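Long-range contacts in UPF0135 protein SA1388 (Staphylococcus aureus subsp. aureus, PDB 2NYD), which is of unknown function but binds zinc at a dinuclear centre and assembles into a hollow, toroid-shaped homohexamer of the GTP cyclohydrolase 1 type 2/NIF3 family: residues 249-254 and 277-282; 339-344 and 355-360; 5-10 and 38-43. All coordinates share one frame; numbering follows the deposited sequence.

Contact 1 (249-254 and 277-282); sequences DNQMTL and NQKIKR
Met252 and Ile280 form the hydrogen-bonded pair of this short antiparallel ladder: Ile280 N donates a 2.8 Å hydrogen bond to Met252 O, and Met252 N returns a longer 3.2 Å bond to Ile280 O. A third backbone bond, Leu254 N to Gln278 O at 2.6 Å, lies beyond the non-hydrogen-bonded pair Thr253–Lys279. The same carbonyls also take CA-H contacts, the shortest being Thr253 CA to Gln278 O at 3.1 Å.

Apolar packing gathers on the face that carries Ile280. Its CG1 packs against the first residue of the helix, 4.0 Å from Leu254 CB, and both side chains rest on Val304 of the neighbouring strand 304-307.

On the other face the chain of Gln251, with CG trans to the backbone N (chi1 -174°), runs out straight and lays its amide across the aliphatic part of Lys279; Gln251 OE1 is 3.6 Å from Lys279 CD. Lys281 bends at the CB-CG bond (chi2 69°) and brings its ammonium back to the corner at residue 249. There NZ is 2.9 Å from Asp249 O at a poor angle, its hydrogen bond going instead to Val248 O.

Thr253 OG1 caps Asp256 N, so strand 240-253 passes directly into helix 254-264: an antiparallel strand pair ending in a threonine N-cap.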
loop_
_atom_site.group_PDB
_atom_site.type_symbol
_atom_site.label_atom_id
_atom_site.label_comp_id
_atom_site.label_asym_id
_atom_site.label_seq_id
_atom_site.Cartn_x
_atom_site.Cartn_y
_atom_site.Cartn_z
ATOM N N ASP B 249 36.018 26.574 13.793
ATOM C CA ASP B 249 36.660 27.553 14.679
ATOM C C ASP B 249 36.531 28.937 14.072
ATOM O O ASP B 249 35.929 29.847 14.669
ATOM C CB ASP B 249 38.154 27.246 14.810
ATOM C CG ASP B 249 38.451 26.255 15.912
ATOM O OD1 ASP B 249 39.496 25.556 15.828
ATOM O OD2 ASP B 249 37.626 26.164 16.853
ATOM N N ASN B 250 37.097 29.044 12.868
ATOM C CA ASN B 250 37.139 30.264 12.074
ATOM C C ASN B 250 36.434 30.026 10.748
ATOM O O ASN B 250 36.769 29.079 10.054
ATOM C CB ASN B 250 38.603 30.612 11.780
ATOM C CG ASN B 250 39.433 30.747 13.037
ATOM O OD1 ASN B 250 39.027 31.406 13.995
ATOM N ND2 ASN B 250 40.589 30.110 13.051
ATOM N N GLN B 251 35.468 30.879 10.431
ATOM C CA GLN B 251 34.868 30.978 9.099
ATOM C C GLN B 251 35.898 30.778 7.972
ATOM O O GLN B 251 37.054 31.266 8.038
ATOM C CB GLN B 251 34.132 32.309 8.966
ATOM C CG GLN B 251 33.339 32.519 7.700
ATOM C CD GLN B 251 33.207 34.006 7.381
ATOM O OE1 GLN B 251 34.219 34.726 7.190
ATOM N NE2 GLN B 251 31.967 34.478 7.318
ATOM N N MET B 252 35.467 30.023 6.964
ATOM C CA MET B 252 36.327 29.424 5.956
ATOM C C MET B 252 35.569 29.381 4.657
ATOM O O MET B 252 34.348 29.382 4.657
ATOM C CB MET B 252 36.561 27.964 6.286
ATOM C CG MET B 252 37.475 27.719 7.415
ATOM S SD MET B 252 37.535 25.969 7.572
ATOM C CE MET B 252 38.848 25.656 6.442
ATOM N N THR B 253 36.290 29.283 3.549
ATOM C CA THR B 253 35.637 29.078 2.257
ATOM C C THR B 253 35.248 27.582 2.159
ATOM O O THR B 253 35.888 26.722 2.776
ATOM C CB THR B 253 36.517 29.512 1.046
ATOM O OG1 THR B 253 37.643 28.645 0.931
ATOM C CG2 THR B 253 37.019 30.999 1.157
ATOM N N LEU B 254 34.168 27.300 1.434
ATOM C CA LEU B 254 33.809 25.929 1.083
ATOM C C LEU B 254 35.000 25.056 0.582
ATOM O O LEU B 254 35.228 23.964 1.107
ATOM C CB LEU B 254 32.677 25.919 0.036
ATOM C CG LEU B 254 32.120 24.568 -0.454
ATOM C CD1 LEU B 254 31.664 23.704 0.753
ATOM C CD2 LEU B 254 30.931 24.841 -1.371
ATOM N N ASN B 277 34.355 29.650 -3.253
ATOM C CA ASN B 277 34.650 30.722 -2.295
ATOM C C ASN B 277 33.506 31.033 -1.312
ATOM O O ASN B 277 33.532 32.029 -0.595
ATOM C CB ASN B 277 35.171 31.998 -3.020
ATOM C CG ASN B 277 34.076 32.739 -3.825
ATOM O OD1 ASN B 277 32.888 32.380 -3.797
ATOM N ND2 ASN B 277 34.483 33.797 -4.525
ATOM N N GLN B 278 32.503 30.149 -1.270
ATOM C CA GLN B 278 31.364 30.320 -0.373
ATOM C C GLN B 278 31.881 30.296 1.066
ATOM O O GLN B 278 32.694 29.424 1.429
ATOM C CB GLN B 278 30.352 29.171 -0.641
ATOM C CG GLN B 278 29.025 29.199 0.108
ATOM C CD GLN B 278 28.072 30.263 -0.404
ATOM O OE1 GLN B 278 28.121 30.637 -1.569
ATOM N NE2 GLN B 278 27.185 30.733 0.466
ATOM N N LYS B 279 31.423 31.256 1.882
ATOM C CA LYS B 279 31.807 31.299 3.285
ATOM C C LYS B 279 30.938 30.328 4.103
ATOM O O LYS B 279 29.715 30.328 3.980
ATOM C CB LYS B 279 31.785 32.731 3.843
ATOM C CG LYS B 279 32.700 33.694 3.016
ATOM C CD LYS B 279 33.085 34.987 3.738
ATOM C CE LYS B 279 34.183 35.755 2.972
ATOM N NZ LYS B 279 35.535 35.070 2.918
ATOM N N ILE B 280 31.612 29.552 4.946
ATOM C CA ILE B 280 31.082 28.405 5.673
ATOM C C ILE B 280 31.357 28.670 7.139
ATOM O O ILE B 280 32.497 28.867 7.516
ATOM C CB ILE B 280 31.902 27.072 5.247
ATOM C CG1 ILE B 280 31.588 26.644 3.796
ATOM C CG2 ILE B 280 31.699 25.895 6.221
ATOM C CD1 ILE B 280 30.170 26.997 3.304
ATOM N N LYS B 281 30.332 28.633 7.974
ATOM C CA LYS B 281 30.546 28.561 9.418
ATOM C C LYS B 281 29.846 27.349 10.068
ATOM O O LYS B 281 30.457 26.652 10.878
ATOM C CB LYS B 281 30.091 29.876 10.101
ATOM C CG LYS B 281 30.161 29.855 11.642
ATOM C CD LYS B 281 31.633 29.835 12.173
ATOM C CE LYS B 281 31.693 30.183 13.658
ATOM N NZ LYS B 281 33.085 29.999 14.129
ATOM N N ARG B 282 28.564 27.144 9.766
ATOM C CA ARG B 282 27.817 26.054 10.374
ATOM C C ARG B 282 27.730 24.865 9.414
ATOM O O ARG B 282 27.386 25.028 8.245
ATOM C CB ARG B 282 26.428 26.512 10.834
ATOM C CG ARG B 282 26.518 27.779 11.684
ATOM C CD ARG B 282 25.177 28.313 12.038
ATOM N NE ARG B 282 24.485 27.350 12.876
ATOM C CZ ARG B 282 23.205 27.441 13.200
ATOM N NH1 ARG B 282 22.469 28.462 12.745
ATOM N NH2 ARG B 282 22.659 26.508 13.978
#

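Contact 2 (339-344 and 355-360); sequences GLKTLL and IDVEAS
Helix 339-344 and strand 357-359 run almost antiparallel (166°) with their axes 7.5 Å apart at closest approach, and Lys341 and Ala359 have the nearest CA atoms at 5.8 Å. This is α/β packing in the NIF3 fold: helix 336-350 covers one face of a mixed sheet in which 357-359 is an outermost strand within the chain, lying parallel to 43-46. No direct hydrogen bond joins the two segments, and side chains do the work.

Val357 is the residue that meets both helix side chains. Its CG1 lies trans to the backbone N (chi1 -173°), which turns the two methyls to separate targets. CG1 packs against Lys341 CG at 3.8 Å, while CG2 meets Leu344 CD2 at 3.9 Å, the leucine branch lying roughly at right angles to the valine. Leu344 also reaches Val43 and Ile66, so this end of the contact continues into the middle of the sheet. Ala359 points its methyl at the helix too, where Lys341 CB and Ala359 CB are 4.2 Å apart, and its side chain is about 12 Å from that of the zinc ligand His68.

Glu358 alternates away from the helix and forms a salt bridge with Lys60. The backbones of Glu358 and Ser360 bond to strand 43-46, whereas that of Ala359 is turned to the strand's other edge. Lys341, moving past Val357 in the opposite direction, carries its amine to that edge. There one water accepts two N-H bonds, from Lys341 NZ at 2.6 Å and from Ala359 N at 2.8 Å, tying the lysine tip to the strand.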
loop_
_atom_site.group_PDB
_atom_site.type_symbol
_atom_site.label_atom_id
_atom_site.label_comp_id
_atom_site.label_asym_id
_atom_site.label_seq_id
_atom_site.Cartn_x
_atom_site.Cartn_y
_atom_site.Cartn_z
ATOM N N GLY B 339 36.867 5.407 17.315
ATOM C CA GLY B 339 35.875 6.070 18.178
ATOM C C GLY B 339 35.191 5.093 19.134
ATOM O O GLY B 339 35.037 5.372 20.336
ATOM N N LEU B 340 34.712 3.975 18.607
ATOM C CA LEU B 340 34.005 3.000 19.467
ATOM C C LEU B 340 34.971 2.244 20.393
ATOM O O LEU B 340 34.626 1.912 21.541
ATOM C CB LEU B 340 33.236 1.982 18.627
ATOM C CG LEU B 340 32.451 0.887 19.363
ATOM C CD1 LEU B 340 31.312 1.548 20.279
ATOM C CD2 LEU B 340 31.874 -0.133 18.303
ATOM N N LYS B 341 36.168 1.953 19.897
ATOM C CA LYS B 341 37.211 1.397 20.740
ATOM C C LYS B 341 37.417 2.272 21.990
ATOM O O LYS B 341 37.462 1.744 23.112
ATOM C CB LYS B 341 38.519 1.232 19.979
ATOM C CG LYS B 341 39.680 0.671 20.873
ATOM C CD LYS B 341 40.880 1.548 20.766
ATOM C CE LYS B 341 42.033 1.081 21.697
ATOM N NZ LYS B 341 43.197 0.467 20.984
ATOM N N THR B 342 37.584 3.584 21.783
ATOM C CA THR B 342 37.735 4.566 22.887
ATOM C C THR B 342 36.521 4.553 23.828
ATOM O O THR B 342 36.666 4.429 25.056
ATOM C CB THR B 342 37.972 6.004 22.349
ATOM O OG1 THR B 342 39.180 6.019 21.609
ATOM C CG2 THR B 342 38.071 7.052 23.489
ATOM N N LEU B 343 35.321 4.646 23.259
ATOM C CA LEU B 343 34.108 4.497 24.079
ATOM C C LEU B 343 34.119 3.205 24.920
ATOM O O LEU B 343 33.950 3.244 26.155
ATOM C CB LEU B 343 32.857 4.524 23.218
ATOM C CG LEU B 343 32.502 5.835 22.498
ATOM C CD1 LEU B 343 31.307 5.634 21.571
ATOM C CD2 LEU B 343 32.224 6.945 23.518
ATOM N N LEU B 344 34.317 2.072 24.262
ATOM C CA LEU B 344 34.203 0.796 24.949
ATOM C C LEU B 344 35.258 0.613 26.069
ATOM O O LEU B 344 34.961 0.042 27.138
ATOM C CB LEU B 344 34.242 -0.363 23.944
ATOM C CG LEU B 344 33.914 -1.757 24.497
ATOM C CD1 LEU B 344 32.601 -1.828 25.326
ATOM C CD2 LEU B 344 33.858 -2.781 23.342
ATOM N N ILE B 355 39.025 -6.688 29.637
ATOM C CA ILE B 355 39.018 -7.251 28.295
ATOM C C ILE B 355 39.586 -6.231 27.304
ATOM O O ILE B 355 39.230 -5.070 27.349
ATOM C CB ILE B 355 37.584 -7.756 27.925
ATOM C CG1 ILE B 355 37.259 -9.003 28.764
ATOM C CG2 ILE B 355 37.456 -8.100 26.452
ATOM C CD1 ILE B 355 35.752 -9.233 28.930
ATOM N N ASP B 356 40.494 -6.696 26.448
ATOM C CA ASP B 356 41.149 -5.893 25.415
ATOM C C ASP B 356 40.145 -5.499 24.328
ATOM O O ASP B 356 39.336 -6.324 23.915
ATOM C CB ASP B 356 42.234 -6.706 24.708
ATOM C CG ASP B 356 43.334 -7.213 25.658
ATOM O OD1 ASP B 356 43.727 -6.483 26.604
ATOM O OD2 ASP B 356 43.801 -8.350 25.422
ATOM N N VAL B 357 40.275 -4.263 23.848
ATOM C CA VAL B 357 39.505 -3.738 22.724
ATOM C C VAL B 357 40.544 -3.125 21.746
ATOM O O VAL B 357 41.454 -2.406 22.169
ATOM C CB VAL B 357 38.490 -2.672 23.166
ATOM C CG1 VAL B 357 37.575 -2.251 21.992
ATOM C CG2 VAL B 357 37.620 -3.137 24.362
ATOM N N GLU B 358 40.431 -3.459 20.464
ATOM C CA GLU B 358 41.317 -2.921 19.440
ATOM C C GLU B 358 40.442 -2.513 18.270
ATOM O O GLU B 358 39.464 -3.178 17.979
ATOM C CB GLU B 358 42.298 -4.007 18.962
ATOM C CG GLU B 358 43.491 -4.239 19.893
ATOM C CD GLU B 358 44.503 -5.147 19.245
ATOM O OE1 GLU B 358 45.060 -4.752 18.199
ATOM O OE2 GLU B 358 44.718 -6.274 19.754
ATOM N N ALA B 359 40.792 -1.401 17.629
ATOM C CA ALA B 359 40.158 -1.005 16.388
ATOM C C ALA B 359 40.845 -1.777 15.245
ATOM O O ALA B 359 42.086 -1.854 15.187
ATOM C CB ALA B 359 40.292 0.489 16.229
ATOM N N SER B 360 40.064 -2.432 14.394
ATOM C CA SER B 360 40.630 -3.079 13.191
ATOM C C SER B 360 41.390 -2.040 12.348
ATOM O O SER B 360 40.902 -0.932 12.128
ATOM C CB SER B 360 39.529 -3.742 12.327
ATOM O OG SER B 360 40.094 -4.242 11.106
HETATM O O HOH W 1 43.251 -0.369 18.554
#

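Contact 3 (5-10 and 38-43); sequences MKIADL and VEVTGV
Met5 and Val40 carry the tight side of this contact. The methionine chain runs out with CG trans to the backbone N (chi1 -178°) and bends only at its last torsion, which sets CE over the valine, 3.7 Å from Val40 CB. Ile7 CD1 comes at about a right angle to reach Val40 CG2 at 3.9 Å. Deeper in, Leu10 CD1 lies 4.2 Å from Val43 CG2, and Phe348 of helix 336-350 closes over Met5 and Leu10.

The other side is looser and more polar. Lys6 and Glu39 face each other through a single backbone bridge, yet the lysine chain leads off into the exposed surface and Glu39 is exposed. A water sits between two carbonyls here, 2.9 Å from Met5 O and 2.7 Å from Val40 O.

Two backbone hydrogen bonds join the segments: Val40 N to Met5 O at 3.0 Å and Ile7 N to Val38 O at 2.8 Å. Lys6 is the N-cap of helix 7-17, and its N bonds to Asp9 OD2, as in one half of a capping box. Val38 O takes the amide of Ile7, at the start of the helix, and that carbonyl and the Asp9 carboxylate would both suit the positive end of the helix dipole.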
loop_
_atom_site.group_PDB
_atom_site.type_symbol
_atom_site.label_atom_id
_atom_site.label_comp_id
_atom_site.label_asym_id
_atom_site.label_seq_id
_atom_site.Cartn_x
_atom_site.Cartn_y
_atom_site.Cartn_z
ATOM N N MET B 5 33.058 -11.719 31.790
ATOM C CA MET B 5 32.025 -11.151 30.930
ATOM C C MET B 5 31.655 -12.143 29.815
ATOM O O MET B 5 32.541 -12.636 29.108
ATOM C CB MET B 5 32.507 -9.795 30.357
ATOM C CG MET B 5 31.511 -9.072 29.494
ATOM S SD MET B 5 32.096 -7.498 28.821
ATOM C CE MET B 5 33.194 -8.123 27.596
ATOM N N LYS B 6 30.355 -12.459 29.693
ATOM C CA LYS B 6 29.826 -13.250 28.559
ATOM C C LYS B 6 29.253 -12.316 27.482
ATOM O O LYS B 6 29.057 -11.142 27.743
ATOM C CB LYS B 6 28.712 -14.206 29.013
ATOM C CG LYS B 6 29.180 -15.259 30.018
ATOM C CD LYS B 6 27.980 -16.057 30.523
ATOM C CE LYS B 6 28.401 -17.119 31.578
ATOM N NZ LYS B 6 27.417 -18.288 31.575
ATOM N N ILE B 7 28.956 -12.824 26.291
ATOM C CA ILE B 7 28.333 -11.932 25.271
ATOM C C ILE B 7 27.100 -11.225 25.848
ATOM O O ILE B 7 26.866 -10.061 25.560
ATOM C CB ILE B 7 28.011 -12.689 23.975
ATOM C CG1 ILE B 7 29.311 -12.990 23.198
ATOM C CG2 ILE B 7 26.976 -11.888 23.080
ATOM C CD1 ILE B 7 29.950 -11.676 22.570
ATOM N N ALA B 8 26.294 -11.923 26.661
ATOM C CA ALA B 8 25.067 -11.344 27.221
ATOM C C ALA B 8 25.356 -10.129 28.110
ATOM O O ALA B 8 24.642 -9.139 28.025
ATOM C CB ALA B 8 24.272 -12.396 27.999
ATOM N N ASP B 9 26.416 -10.202 28.926
ATOM C CA ASP B 9 26.910 -9.052 29.735
ATOM C C ASP B 9 27.394 -7.910 28.818
ATOM O O ASP B 9 27.110 -6.739 29.075
ATOM C CB ASP B 9 28.090 -9.447 30.644
ATOM C CG ASP B 9 27.738 -10.591 31.595
ATOM O OD1 ASP B 9 26.809 -10.391 32.384
ATOM O OD2 ASP B 9 28.358 -11.671 31.513
ATOM N N LEU B 10 28.144 -8.243 27.777
ATOM C CA LEU B 10 28.557 -7.175 26.839
ATOM C C LEU B 10 27.336 -6.501 26.221
ATOM O O LEU B 10 27.291 -5.287 26.125
ATOM C CB LEU B 10 29.420 -7.728 25.731
ATOM C CG LEU B 10 30.579 -6.905 25.112
ATOM C CD1 LEU B 10 30.866 -7.322 23.644
ATOM C CD2 LEU B 10 30.582 -5.394 25.301
ATOM N N VAL B 38 28.605 -17.361 25.648
ATOM C CA VAL B 38 30.068 -17.448 25.460
ATOM C C VAL B 38 30.850 -16.341 26.170
ATOM O O VAL B 38 30.450 -15.184 26.140
ATOM C CB VAL B 38 30.454 -17.551 23.915
ATOM C CG1 VAL B 38 31.885 -17.263 23.678
ATOM C CG2 VAL B 38 30.177 -18.947 23.432
ATOM N N GLU B 39 31.995 -16.703 26.768
ATOM C CA GLU B 39 32.886 -15.742 27.429
ATOM C C GLU B 39 33.655 -14.951 26.363
ATOM O O GLU B 39 34.180 -15.530 25.425
ATOM C CB GLU B 39 33.798 -16.474 28.457
ATOM C CG GLU B 39 35.213 -15.945 28.648
ATOM C CD GLU B 39 35.813 -16.287 30.045
ATOM O OE1 GLU B 39 35.358 -17.289 30.669
ATOM O OE2 GLU B 39 36.715 -15.516 30.489
ATOM N N VAL B 40 33.649 -13.635 26.496
ATOM C CA VAL B 40 34.371 -12.709 25.591
ATOM C C VAL B 40 35.878 -12.715 25.833
ATOM O O VAL B 40 36.335 -12.447 26.952
ATOM C CB VAL B 40 33.882 -11.241 25.749
ATOM C CG1 VAL B 40 34.648 -10.286 24.770
ATOM C CG2 VAL B 40 32.361 -11.127 25.524
ATOM N N THR B 41 36.659 -13.009 24.803
ATOM C CA THR B 41 38.117 -13.056 24.993
ATOM C C THR B 41 38.816 -11.780 24.539
ATOM O O THR B 41 39.961 -11.523 24.923
ATOM C CB THR B 41 38.743 -14.199 24.209
ATOM O OG1 THR B 41 38.443 -14.025 22.820
ATOM C CG2 THR B 41 38.227 -15.581 24.717
ATOM N N GLY B 42 38.132 -10.980 23.717
ATOM C CA GLY B 42 38.682 -9.699 23.287
ATOM C C GLY B 42 37.728 -9.118 22.262
ATOM O O GLY B 42 36.958 -9.867 21.648
ATOM N N VAL B 43 37.785 -7.805 22.065
ATOM C CA VAL B 43 36.840 -7.137 21.143
ATOM C C VAL B 43 37.591 -6.352 20.033
ATOM O O VAL B 43 38.436 -5.498 20.330
ATOM C CB VAL B 43 35.856 -6.199 21.907
ATOM C CG1 VAL B 43 34.900 -5.383 20.942
ATOM C CG2 VAL B 43 35.018 -6.976 22.998
HETATM O O HOH W 2 35.367 -12.530 29.482
#

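Overall arrangement
Along the chain the order is contact 3, contact 1, contact 2, yet the first and last are neighbours in space, with centres about 14 Å apart. Contacts 2 and 3 share the five-stranded mixed sheet: Val43 N and O pair with Asp356 O and Glu358 N, which lays strand 357-359 beside 43-46, and helix 336-350 packs on both. The C-terminal part of the chain thus returns to complete a sheet built by the N-terminal part. Contact 1 stands apart in another sheet, through strands 240-253 and 279-285, about 33 Å between centres from contact 2 and about 46 Å from contact 3, on the opposite side of the chain's centre from contact 3.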